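Side-chain contacts in endo-alpha-mannosidase (Bacteroides thetaiotaomicron, PDB 4ACY), which probably cleaves alpha-mannosidic linkages within glycan chains, as an endo-acting glycoside hydrolase of family GH99: residues Tyr46-Gly51 and Gln133-Leu138; Tyr91-Thr96 and Ile109-Lys114; Glu166-Ile171 and Pro188-Tyr193; Tyr246-Ala251 and Trp330-Gln335. All blocks are in the same frame, centred on the assembly; numbering follows the deposited sequence. Where two conformers were deposited one is given.

Contact 1 (Tyr46-Gly51 and Gln133-Leu138); sequences YYNWYG and QSVSLL. With FMT (formic acid), chain F.
N48 and S134 make the polar half of this contact, a weak hydrogen bond from ND2 of N48 to OG of S134 that is short at 2.8 Å but bent to 129°. With its CG set between the backbone N and the carbonyl carbon (chi1 68°), N48 swings its amide toward the helix, and ND2 comes within 3.7 Å of CG2 of V135. The apolar half is Y46 against L138, a leucine deposited in two conformers; in the one given, CD1 of L138 lies over one face of the Y46 ring, CD2 is 4.0 Å from ring atom CD2 of Y46, and the two side chains run past each other in opposite senses. Behind this first shell, N132 OD1 binds both OG of S134 and N of V135, and so fixes the hydroxyl that N48 addresses. Y47 faces elsewhere: its OH donates a short 2.5 Å hydrogen bond to O2 of formic acid, probably from the crystallisation liquor, with O2 at the ring edge near its plane; OH of Y47 also bonds to OH of Y248. A phenylalanine in place of Y47 would probably leave both the formic acid and the Y248 hydroxyl without this shared mate. The contact is typical of a (beta/alpha)8 barrel, where a loop leaving a strand, here 42-46, packs on a neighbouring helix, here 133-145, at the C-terminal end of the strands, where barrel enzymes carry their active sites.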
# COMPACT_ATOMS: atom_id res chain seq x y z
N TYR A 46 -3.94 0.50 -0.77
CA TYR A 46 -5.08 1.37 -1.05
C TYR A 46 -5.15 2.50 -0.03
O TYR A 46 -4.98 2.28 1.17
CB TYR A 46 -6.38 0.54 -0.97
CG TYR A 46 -7.59 1.35 -1.37
CD1 TYR A 46 -7.96 1.46 -2.72
CD2 TYR A 46 -8.36 2.01 -0.42
CE1 TYR A 46 -9.04 2.23 -3.10
CE2 TYR A 46 -9.47 2.78 -0.79
CZ TYR A 46 -9.80 2.88 -2.14
OH TYR A 46 -10.89 3.67 -2.52
N TYR A 47 -5.42 3.72 -0.52
CA TYR A 47 -5.45 4.92 0.30
C TYR A 47 -6.85 5.54 0.31
O TYR A 47 -7.43 5.83 -0.74
CB TYR A 47 -4.36 5.92 -0.16
CG TYR A 47 -3.01 5.29 0.06
CD1 TYR A 47 -2.47 4.40 -0.87
CD2 TYR A 47 -2.31 5.49 1.25
CE1 TYR A 47 -1.27 3.75 -0.63
CE2 TYR A 47 -1.12 4.85 1.50
CZ TYR A 47 -0.60 3.98 0.56
OH TYR A 47 0.60 3.34 0.80
N ASN A 48 -7.38 5.68 1.52
CA ASN A 48 -8.75 6.15 1.71
C ASN A 48 -8.80 7.54 2.34
O ASN A 48 -9.74 7.92 3.07
CB ASN A 48 -9.55 5.13 2.53
CG ASN A 48 -9.07 5.03 3.97
OD1 ASN A 48 -7.96 5.45 4.31
ND2 ASN A 48 -9.92 4.50 4.84
N TRP A 49 -7.78 8.33 2.02
CA TRP A 49 -7.58 9.60 2.70
C TRP A 49 -8.02 10.81 1.88
O TRP A 49 -7.81 11.93 2.33
CB TRP A 49 -6.14 9.74 3.19
CG TRP A 49 -5.04 9.60 2.16
CD1 TRP A 49 -5.11 9.86 0.81
CD2 TRP A 49 -3.70 9.21 2.43
NE1 TRP A 49 -3.87 9.64 0.23
CE2 TRP A 49 -2.99 9.25 1.20
CE3 TRP A 49 -3.01 8.85 3.60
CZ2 TRP A 49 -1.63 8.92 1.11
CZ3 TRP A 49 -1.66 8.53 3.52
CH2 TRP A 49 -0.98 8.56 2.28
N TYR A 50 -8.66 10.59 0.74
CA TYR A 50 -8.99 11.68 -0.18
C TYR A 50 -10.36 12.23 0.16
O TYR A 50 -11.24 11.49 0.55
CB TYR A 50 -8.94 11.21 -1.63
CG TYR A 50 -7.56 10.73 -2.02
CD1 TYR A 50 -6.52 11.63 -2.23
CD2 TYR A 50 -7.30 9.37 -2.14
CE1 TYR A 50 -5.25 11.20 -2.57
CE2 TYR A 50 -6.03 8.92 -2.49
CZ TYR A 50 -5.01 9.84 -2.68
OH TYR A 50 -3.76 9.37 -2.99
N GLY A 51 -10.53 13.54 0.03
CA GLY A 51 -11.80 14.15 0.37
C GLY A 51 -12.01 15.37 -0.49
O GLY A 51 -11.04 15.92 -1.01
N GLN A 133 -16.14 6.11 7.58
CA GLN A 133 -17.16 5.72 6.60
C GLN A 133 -16.62 4.86 5.47
O GLN A 133 -17.30 3.93 5.03
CB GLN A 133 -17.85 6.97 6.04
N SER A 134 -15.41 5.17 5.00
CA SER A 134 -14.86 4.56 3.79
C SER A 134 -14.58 3.07 3.97
O SER A 134 -14.78 2.29 3.05
CB SER A 134 -13.61 5.29 3.31
OG SER A 134 -12.60 5.24 4.28
N VAL A 135 -14.12 2.68 5.16
CA VAL A 135 -13.78 1.26 5.36
C VAL A 135 -14.99 0.33 5.24
O VAL A 135 -14.92 -0.70 4.57
CB VAL A 135 -12.98 1.03 6.66
CG1 VAL A 135 -12.71 -0.45 6.85
CG2 VAL A 135 -11.64 1.78 6.58
N SER A 136 -16.10 0.71 5.86
CA SER A 136 -17.33 -0.08 5.76
C SER A 136 -17.81 -0.20 4.32
O SER A 136 -18.17 -1.30 3.86
CB SER A 136 -18.43 0.52 6.64
OG SER A 136 -18.06 0.36 7.99
N LEU A 137 -17.80 0.91 3.60
CA LEU A 137 -18.18 0.93 2.19
C LEU A 137 -17.25 0.08 1.34
O LEU A 137 -17.71 -0.61 0.42
CB LEU A 137 -18.18 2.36 1.63
CG LEU A 137 -19.11 3.42 2.22
CD1 LEU A 137 -18.75 4.78 1.64
CD2 LEU A 137 -20.56 3.07 1.97
N LEU A 138 -15.94 0.13 1.62
CA LEU A 138 -14.98 -0.67 0.87
C LEU A 138 -15.27 -2.16 1.05
O LEU A 138 -15.30 -2.91 0.07
CB LEU A 138 -13.54 -0.34 1.30
CG LEU A 138 -12.45 -0.80 0.34
CD1 LEU A 138 -12.59 -0.13 -1.01
CD2 LEU A 138 -11.07 -0.54 0.93
C FMT F . 2.44 4.26 3.50
O1 FMT F . 2.75 5.34 2.99
O2 FMT F . 1.46 3.60 3.14

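Contact 2 (Tyr91-Thr96 and Ile109-Lys114); sequences YPELGT and IRMHIK
M111, a selenomethionine introduced in this derivative, meets L94 tip to tip, its CE 4.0 Å from CD1 of the leucine. This is the better-buried, apolar part of the contact, and even here the meeting is one methyl on another, within a total buried surface of only 93 Å². The M111 chain runs extended beyond CG (chi2 169°, chi3 171°), which carries CE from the helix to the loop, although the CA atoms of L94 and M111 are 11.8 Å apart. The loop brings its leucine forward on a type I beta turn from P92 to G95, closed by a 3.0 Å bond from N of G95 to O of P92; G95 ends it with the positive phi that favours glycine. The solvent side is looser. There the extended E93 passes obliquely over the end of M111, with OE1 3.9 Å from CE, a van der Waals approach and no hydrogen bond. K114 has the opposite charge, but its NZ stays 6.8 Å from OE1 of E93 and forms its salt bridge with D358 instead. On another side of the same helix, I109 packs on L120 of strand 117-124 and on helix 133-145, while M111 is turned to the loop. In this (beta/alpha)8 barrel the contact lays the loop that precedes helix 102-115 back against that helix, on the outside of the barrel.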
# COMPACT_ATOMS: atom_id res chain seq x y z
N TYR A 91 -2.79 13.11 -12.88
CA TYR A 91 -4.12 13.62 -12.58
C TYR A 91 -5.13 12.47 -12.71
O TYR A 91 -5.17 11.82 -13.76
CB TYR A 91 -4.49 14.77 -13.52
CG TYR A 91 -5.69 15.54 -13.06
CD1 TYR A 91 -6.98 15.10 -13.35
CD2 TYR A 91 -5.54 16.70 -12.29
CE1 TYR A 91 -8.09 15.79 -12.89
CE2 TYR A 91 -6.65 17.39 -11.82
CZ TYR A 91 -7.92 16.93 -12.13
OH TYR A 91 -9.02 17.61 -11.67
N PRO A 92 -5.95 12.23 -11.67
CA PRO A 92 -6.85 11.07 -11.75
C PRO A 92 -7.98 11.19 -12.79
O PRO A 92 -8.58 12.26 -12.95
CB PRO A 92 -7.50 11.03 -10.37
CG PRO A 92 -6.51 11.73 -9.45
CD PRO A 92 -6.01 12.87 -10.34
N GLU A 93 -8.27 10.08 -13.45
CA GLU A 93 -9.47 9.98 -14.27
C GLU A 93 -10.71 10.40 -13.47
O GLU A 93 -11.60 11.10 -14.00
CB GLU A 93 -9.64 8.56 -14.80
CG GLU A 93 -10.86 8.46 -15.72
CD GLU A 93 -11.22 7.05 -16.13
OE1 GLU A 93 -10.75 6.08 -15.52
OE2 GLU A 93 -12.00 6.93 -17.10
N LEU A 94 -10.76 10.00 -12.20
CA LEU A 94 -11.92 10.30 -11.35
C LEU A 94 -11.88 11.68 -10.68
O LEU A 94 -12.74 12.02 -9.86
CB LEU A 94 -12.14 9.16 -10.34
CG LEU A 94 -12.43 7.79 -10.95
CD1 LEU A 94 -12.60 6.77 -9.86
CD2 LEU A 94 -13.70 7.82 -11.81
N GLY A 95 -10.89 12.48 -11.05
CA GLY A 95 -10.74 13.84 -10.56
C GLY A 95 -10.34 13.89 -9.10
O GLY A 95 -9.72 12.95 -8.59
N THR A 96 -10.70 14.99 -8.45
CA THR A 96 -10.43 15.17 -7.01
C THR A 96 -11.51 14.47 -6.23
O THR A 96 -12.39 15.10 -5.64
CB THR A 96 -10.32 16.66 -6.61
OG1 THR A 96 -11.47 17.40 -7.10
CG2 THR A 96 -9.05 17.24 -7.17
N ILE A 109 -13.32 -0.65 -6.73
CA ILE A 109 -13.46 -2.10 -6.63
C ILE A 109 -13.53 -2.70 -8.04
O ILE A 109 -12.84 -3.68 -8.34
CB ILE A 109 -14.71 -2.49 -5.77
CG1 ILE A 109 -14.48 -2.13 -4.29
CG2 ILE A 109 -15.05 -3.98 -5.95
CD1 ILE A 109 -13.27 -2.83 -3.63
N ARG A 110 -14.32 -2.09 -8.92
CA ARG A 110 -14.38 -2.55 -10.31
C ARG A 110 -12.99 -2.51 -10.98
O ARG A 110 -12.66 -3.40 -11.80
CB ARG A 110 -15.40 -1.74 -11.11
N MSE A 111 -12.18 -1.51 -10.62
CA MSE A 111 -10.84 -1.40 -11.18
C MSE A 111 -9.94 -2.52 -10.70
O MSE A 111 -9.08 -3.01 -11.44
CB MSE A 111 -10.23 -0.03 -10.86
CG MSE A 111 -10.91 1.11 -11.61
SE MSE A 111 -10.36 2.83 -10.91
CE MSE A 111 -11.15 3.96 -12.28
N HIS A 112 -10.12 -2.94 -9.45
CA HIS A 112 -9.39 -4.09 -8.94
C HIS A 112 -9.81 -5.37 -9.68
O HIS A 112 -8.97 -6.18 -10.03
CB HIS A 112 -9.56 -4.22 -7.44
CG HIS A 112 -8.80 -3.18 -6.68
ND1 HIS A 112 -7.59 -3.43 -6.07
CD2 HIS A 112 -9.05 -1.87 -6.48
CE1 HIS A 112 -7.15 -2.32 -5.49
NE2 HIS A 112 -8.02 -1.36 -5.73
N ILE A 113 -11.11 -5.52 -9.94
CA ILE A 113 -11.59 -6.65 -10.75
C ILE A 113 -10.92 -6.64 -12.14
O ILE A 113 -10.42 -7.68 -12.61
CB ILE A 113 -13.15 -6.69 -10.82
CG1 ILE A 113 -13.76 -6.88 -9.42
CG2 ILE A 113 -13.64 -7.77 -11.79
CD1 ILE A 113 -13.13 -8.01 -8.56
N LYS A 114 -10.85 -5.47 -12.78
CA LYS A 114 -10.12 -5.35 -14.05
C LYS A 114 -8.65 -5.79 -13.93
O LYS A 114 -8.14 -6.47 -14.82
CB LYS A 114 -10.23 -3.92 -14.59
CG LYS A 114 -9.48 -3.71 -15.92
CD LYS A 114 -9.55 -2.26 -16.44
CE LYS A 114 -10.95 -1.88 -16.91
NZ LYS A 114 -10.99 -0.45 -17.34

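Contact 3 (Glu166-Ile171 and Pro188-Tyr193); sequences ENIQYI and PLFFIY
I168 and F190 belong to a beta-alpha-beta crossover of the barrel, in which helix 161-175 links strand 148-153 to its parallel neighbour 189-192 and covers the sheet from outside. Along the helix, N167 comes first and turns its end from the strand: OD1 takes a hydrogen bond from NE1 of W124, while ND2 bonds to the backbone O of T163. One step on, I168 crosses the phenylalanine obliquely. Its CG1 branch lies over one face of the ring, and its CG2, anti to the backbone N, comes 4.1 Å from CZ of F190. Y170 stacks its ring on that of Y130. I171 then returns to the side of the helix that I168 began, its backbone N bonded to O of N167 at 2.9 Å. The isoleucine slides past F190 in the opposite sense, and it also rests on F151 and I153 of strand 148-153. F190 points at the helix, whereas its neighbour F191 meets F45 and Y246 edge-to-face, the usual alternation of a barrel strand. Beside F190, the ring of F224 meets it with planes only about 15° apart. Replacing F190 by an alanine is likely to open a gap between helix and strand, since both isoleucines would lose the ring that they share. That ring receives I171 twice at one corner: CG2 is 3.9 Å from CE2 of F190, and CD1, in the plane of the ring at its edge, is also 3.9 Å from CE2.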
# COMPACT_ATOMS: atom_id res chain seq x y z
N GLU A 166 -4.41 -2.39 20.49
CA GLU A 166 -5.75 -1.82 20.58
C GLU A 166 -6.37 -1.67 19.20
O GLU A 166 -7.58 -1.85 19.01
CB GLU A 166 -5.71 -0.47 21.29
CG GLU A 166 -5.27 -0.55 22.76
CD GLU A 166 -4.92 0.81 23.36
OE1 GLU A 166 -5.08 1.85 22.67
OE2 GLU A 166 -4.47 0.84 24.51
N ASN A 167 -5.53 -1.31 18.22
CA ASN A 167 -6.00 -1.18 16.84
C ASN A 167 -6.34 -2.49 16.16
O ASN A 167 -7.31 -2.56 15.40
CB ASN A 167 -5.01 -0.38 16.00
CG ASN A 167 -5.21 1.11 16.17
OD1 ASN A 167 -6.01 1.72 15.47
ND2 ASN A 167 -4.51 1.69 17.14
N ILE A 168 -5.54 -3.52 16.43
CA ILE A 168 -5.86 -4.87 15.97
C ILE A 168 -7.20 -5.29 16.56
O ILE A 168 -8.06 -5.80 15.86
CB ILE A 168 -4.74 -5.90 16.32
CG1 ILE A 168 -3.44 -5.54 15.60
CG2 ILE A 168 -5.18 -7.33 15.97
CD1 ILE A 168 -2.20 -6.23 16.19
N GLN A 169 -7.39 -5.02 17.86
CA GLN A 169 -8.64 -5.40 18.51
C GLN A 169 -9.81 -4.67 17.87
O GLN A 169 -10.84 -5.28 17.61
CB GLN A 169 -8.61 -5.09 20.00
CG GLN A 169 -7.58 -5.86 20.79
CD GLN A 169 -7.46 -5.33 22.21
OE1 GLN A 169 -8.47 -5.13 22.88
NE2 GLN A 169 -6.24 -5.12 22.67
N TYR A 170 -9.65 -3.37 17.62
CA TYR A 170 -10.70 -2.61 16.98
C TYR A 170 -11.04 -3.17 15.59
O TYR A 170 -12.21 -3.35 15.24
CB TYR A 170 -10.38 -1.11 16.87
CG TYR A 170 -11.54 -0.37 16.23
CD1 TYR A 170 -12.61 0.10 17.00
CD2 TYR A 170 -11.60 -0.21 14.84
CE1 TYR A 170 -13.68 0.74 16.41
CE2 TYR A 170 -12.68 0.43 14.24
CZ TYR A 170 -13.71 0.90 15.03
OH TYR A 170 -14.77 1.52 14.43
N ILE A 171 -10.00 -3.45 14.80
CA ILE A 171 -10.18 -3.90 13.43
C ILE A 171 -10.87 -5.27 13.41
O ILE A 171 -11.84 -5.46 12.67
CB ILE A 171 -8.82 -3.93 12.69
CG1 ILE A 171 -8.37 -2.49 12.38
CG2 ILE A 171 -8.90 -4.78 11.41
CD1 ILE A 171 -6.89 -2.36 11.98
N PRO A 188 -6.03 -13.38 9.41
CA PRO A 188 -5.97 -12.01 8.88
C PRO A 188 -4.52 -11.65 8.62
O PRO A 188 -3.62 -12.21 9.24
CB PRO A 188 -6.52 -11.15 10.02
CG PRO A 188 -7.00 -12.08 11.08
CD PRO A 188 -6.45 -13.43 10.82
N LEU A 189 -4.30 -10.70 7.73
CA LEU A 189 -2.95 -10.24 7.43
C LEU A 189 -2.87 -8.74 7.70
O LEU A 189 -3.75 -8.00 7.27
CB LEU A 189 -2.60 -10.56 5.97
CG LEU A 189 -1.10 -10.40 5.67
CD1 LEU A 189 -0.58 -11.51 4.79
CD2 LEU A 189 -0.89 -9.05 5.05
N PHE A 190 -1.83 -8.31 8.43
CA PHE A 190 -1.59 -6.89 8.69
C PHE A 190 -0.19 -6.52 8.23
O PHE A 190 0.80 -7.18 8.62
CB PHE A 190 -1.68 -6.61 10.20
CG PHE A 190 -3.06 -6.76 10.78
CD1 PHE A 190 -3.52 -8.01 11.19
CD2 PHE A 190 -3.88 -5.65 10.94
CE1 PHE A 190 -4.81 -8.15 11.76
CE2 PHE A 190 -5.17 -5.78 11.49
CZ PHE A 190 -5.63 -7.03 11.90
N PHE A 191 -0.09 -5.45 7.42
CA PHE A 191 1.20 -4.83 7.10
C PHE A 191 1.42 -3.72 8.10
O PHE A 191 0.48 -3.04 8.51
CB PHE A 191 1.20 -4.23 5.69
CG PHE A 191 1.10 -5.24 4.58
CD1 PHE A 191 2.24 -5.81 4.06
CD2 PHE A 191 -0.14 -5.62 4.06
CE1 PHE A 191 2.18 -6.75 3.00
CE2 PHE A 191 -0.23 -6.55 3.03
CZ PHE A 191 0.92 -7.14 2.50
N ILE A 192 2.67 -3.56 8.53
CA ILE A 192 2.99 -2.52 9.50
C ILE A 192 4.08 -1.62 8.93
O ILE A 192 5.25 -1.99 8.88
CB ILE A 192 3.40 -3.09 10.88
CG1 ILE A 192 2.37 -4.08 11.42
CG2 ILE A 192 3.60 -1.93 11.86
CD1 ILE A 192 2.83 -4.82 12.71
N TYR A 193 3.67 -0.44 8.49
CA TYR A 193 4.58 0.50 7.83
C TYR A 193 5.59 1.09 8.82
O TYR A 193 5.23 1.43 9.96
CB TYR A 193 3.77 1.58 7.11
CG TYR A 193 4.62 2.61 6.39
CD1 TYR A 193 4.99 2.43 5.06
CD2 TYR A 193 5.01 3.78 7.03
CE1 TYR A 193 5.77 3.41 4.38
CE2 TYR A 193 5.77 4.75 6.37
CZ TYR A 193 6.15 4.55 5.05
OH TYR A 193 6.91 5.53 4.40

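Contact 4 (Tyr246-Ala251 and Trp330-Gln335); sequences YTYFAA and WHEGTQ
A250 lays its CB against CG2 of T334 at 3.5 Å, a close meeting of two methyl groups at the point where the backbones of the two loops come nearest. T334 divides its branches: CG2 goes to the alanine, while OG1, held between the backbone N and the carbonyl carbon (chi1 58°), turns to the other side and bonds to OG of S326. The other half of the contact is polar and indirect. OH of Y248 stops 4.0 Å from OE1 of E332, too far for a bond, with the carboxylate near the edge of the ring and the two planes 52° apart. A water fills the role of go-between. It donates to OE1 of E332 at 2.6 Å and is hydrogen-bonded to OH of Y248 and to OG1 of T334, both at 2.9 Å. Each of these groups has a further partner: OE2 of E332 forms a salt bridge with R291, and OH of Y248 bonds to OH of Y47. The backbone carries Y248 on a gamma turn, with N of F249 bonded to O of T247 at 2.7 Å and a positive phi of 60° at the tyrosine. The two loops follow strands 244-246 and 322-324, so they meet over the C-terminal mouth of the barrel, close to the bound formic acid. The water gives one hydrogen to the carboxylate and bonds to two hydroxyls besides, so a relay of polar groups, probably with at least one hydroxyl as donor, links tyrosine, threonine and glutamate without direct bonds between them.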
# COMPACT_ATOMS: atom_id res chain seq x y z
N TYR A 246 7.74 -7.11 4.28
CA TYR A 246 7.47 -6.51 2.97
C TYR A 246 8.39 -5.33 2.76
O TYR A 246 9.08 -4.92 3.70
CB TYR A 246 5.99 -6.11 2.80
CG TYR A 246 5.52 -4.86 3.53
CD1 TYR A 246 5.62 -4.74 4.93
CD2 TYR A 246 4.93 -3.80 2.83
CE1 TYR A 246 5.17 -3.58 5.60
CE2 TYR A 246 4.45 -2.66 3.48
CZ TYR A 246 4.58 -2.55 4.87
OH TYR A 246 4.12 -1.44 5.54
N THR A 247 8.40 -4.81 1.54
CA THR A 247 9.44 -3.85 1.13
C THR A 247 8.91 -2.45 0.86
O THR A 247 9.67 -1.47 0.93
CB THR A 247 10.23 -4.36 -0.08
OG1 THR A 247 9.37 -4.49 -1.21
CG2 THR A 247 10.88 -5.71 0.24
N TYR A 248 7.61 -2.39 0.54
CA TYR A 248 6.86 -1.17 0.25
C TYR A 248 7.32 -0.30 -0.93
O TYR A 248 6.59 -0.13 -1.91
CB TYR A 248 6.58 -0.28 1.49
CG TYR A 248 5.61 0.78 1.08
CD1 TYR A 248 4.27 0.47 0.88
CD2 TYR A 248 6.06 2.07 0.75
CE1 TYR A 248 3.37 1.43 0.41
CE2 TYR A 248 5.15 3.05 0.27
CZ TYR A 248 3.81 2.71 0.11
OH TYR A 248 2.90 3.65 -0.35
N PHE A 249 8.51 0.29 -0.82
CA PHE A 249 8.90 1.39 -1.71
C PHE A 249 8.92 0.99 -3.18
O PHE A 249 9.53 0.01 -3.54
CB PHE A 249 10.24 1.97 -1.26
CG PHE A 249 10.22 2.43 0.15
CD1 PHE A 249 9.50 3.58 0.50
CD2 PHE A 249 10.85 1.70 1.15
CE1 PHE A 249 9.42 4.01 1.83
CE2 PHE A 249 10.78 2.11 2.49
CZ PHE A 249 10.07 3.27 2.82
N ALA A 250 8.22 1.76 -4.01
CA ALA A 250 8.07 1.40 -5.42
C ALA A 250 9.29 1.78 -6.23
O ALA A 250 9.44 1.32 -7.37
CB ALA A 250 6.86 2.07 -6.01
N ALA A 251 10.14 2.65 -5.68
CA ALA A 251 11.32 3.13 -6.41
C ALA A 251 12.49 2.17 -6.20
O ALA A 251 12.96 2.00 -5.07
CB ALA A 251 11.69 4.51 -5.98
N TRP A 330 -1.37 8.78 -4.94
CA TRP A 330 -1.19 9.79 -5.97
C TRP A 330 -0.03 10.72 -5.67
O TRP A 330 0.68 11.13 -6.59
CB TRP A 330 -2.51 10.57 -6.20
CG TRP A 330 -3.51 9.74 -6.95
CD1 TRP A 330 -4.47 8.93 -6.41
CD2 TRP A 330 -3.63 9.59 -8.38
NE1 TRP A 330 -5.19 8.31 -7.41
CE2 TRP A 330 -4.68 8.69 -8.62
CE3 TRP A 330 -2.93 10.14 -9.48
CZ2 TRP A 330 -5.08 8.32 -9.92
CZ3 TRP A 330 -3.33 9.78 -10.77
CH2 TRP A 330 -4.40 8.87 -10.97
N HIS A 331 0.19 11.02 -4.39
CA HIS A 331 1.25 11.98 -4.05
C HIS A 331 2.60 11.48 -4.50
O HIS A 331 3.49 12.27 -4.78
CB HIS A 331 1.34 12.27 -2.55
CG HIS A 331 0.03 12.60 -1.91
ND1 HIS A 331 -0.75 13.66 -2.30
CD2 HIS A 331 -0.61 12.02 -0.87
CE1 HIS A 331 -1.83 13.71 -1.55
NE2 HIS A 331 -1.77 12.72 -0.66
N GLU A 332 2.75 10.15 -4.55
CA GLU A 332 4.06 9.56 -4.83
C GLU A 332 4.18 9.00 -6.24
O GLU A 332 5.22 8.44 -6.60
CB GLU A 332 4.39 8.50 -3.79
CG GLU A 332 4.57 9.13 -2.41
CD GLU A 332 5.07 8.19 -1.36
OE1 GLU A 332 4.88 6.95 -1.50
OE2 GLU A 332 5.60 8.69 -0.34
N GLY A 333 3.14 9.19 -7.05
CA GLY A 333 3.22 8.84 -8.47
C GLY A 333 3.38 7.35 -8.67
O GLY A 333 3.94 6.90 -9.67
N THR A 334 2.91 6.57 -7.71
CA THR A 334 3.04 5.12 -7.79
C THR A 334 1.73 4.43 -8.19
O THR A 334 1.70 3.21 -8.25
CB THR A 334 3.53 4.51 -6.46
OG1 THR A 334 2.62 4.85 -5.42
CG2 THR A 334 4.93 5.03 -6.12
N GLN A 335 0.68 5.21 -8.47
CA GLN A 335 -0.67 4.67 -8.66
C GLN A 335 -0.81 3.83 -9.93
O GLN A 335 -0.22 4.16 -10.96
CB GLN A 335 -1.73 5.80 -8.61
CG GLN A 335 -1.84 6.68 -9.86
CD GLN A 335 -0.60 7.53 -10.18
OE1 GLN A 335 0.15 7.97 -9.28
NE2 GLN A 335 -0.39 7.79 -11.45
O HOH W 1 3.83 4.94 -2.83

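Contacts 1, 3 and 4 are buried, and contact 3 alone is purely apolar, confined to one crossover unit; contact 2 lies at the surface and is slight. Contact 4 joins two loops, and contact 1 a loop and a helix, at the C-terminal end of the barrel strands, and both mix methyl or ring packing with polar groups. They join each other through the hydroxyls of Y47 and Y248 and through Y50, whose OH meets N of W330. Contacts 1 and 2 share the outer helix layer, where L138 packs on I109, while W330 of contact 4 touches P92 of contact 2. Y246 ties contact 4 to contact 3. Polar chemistry thus gathers at the mouth, and apolar contacts hold the helices to their surroundings.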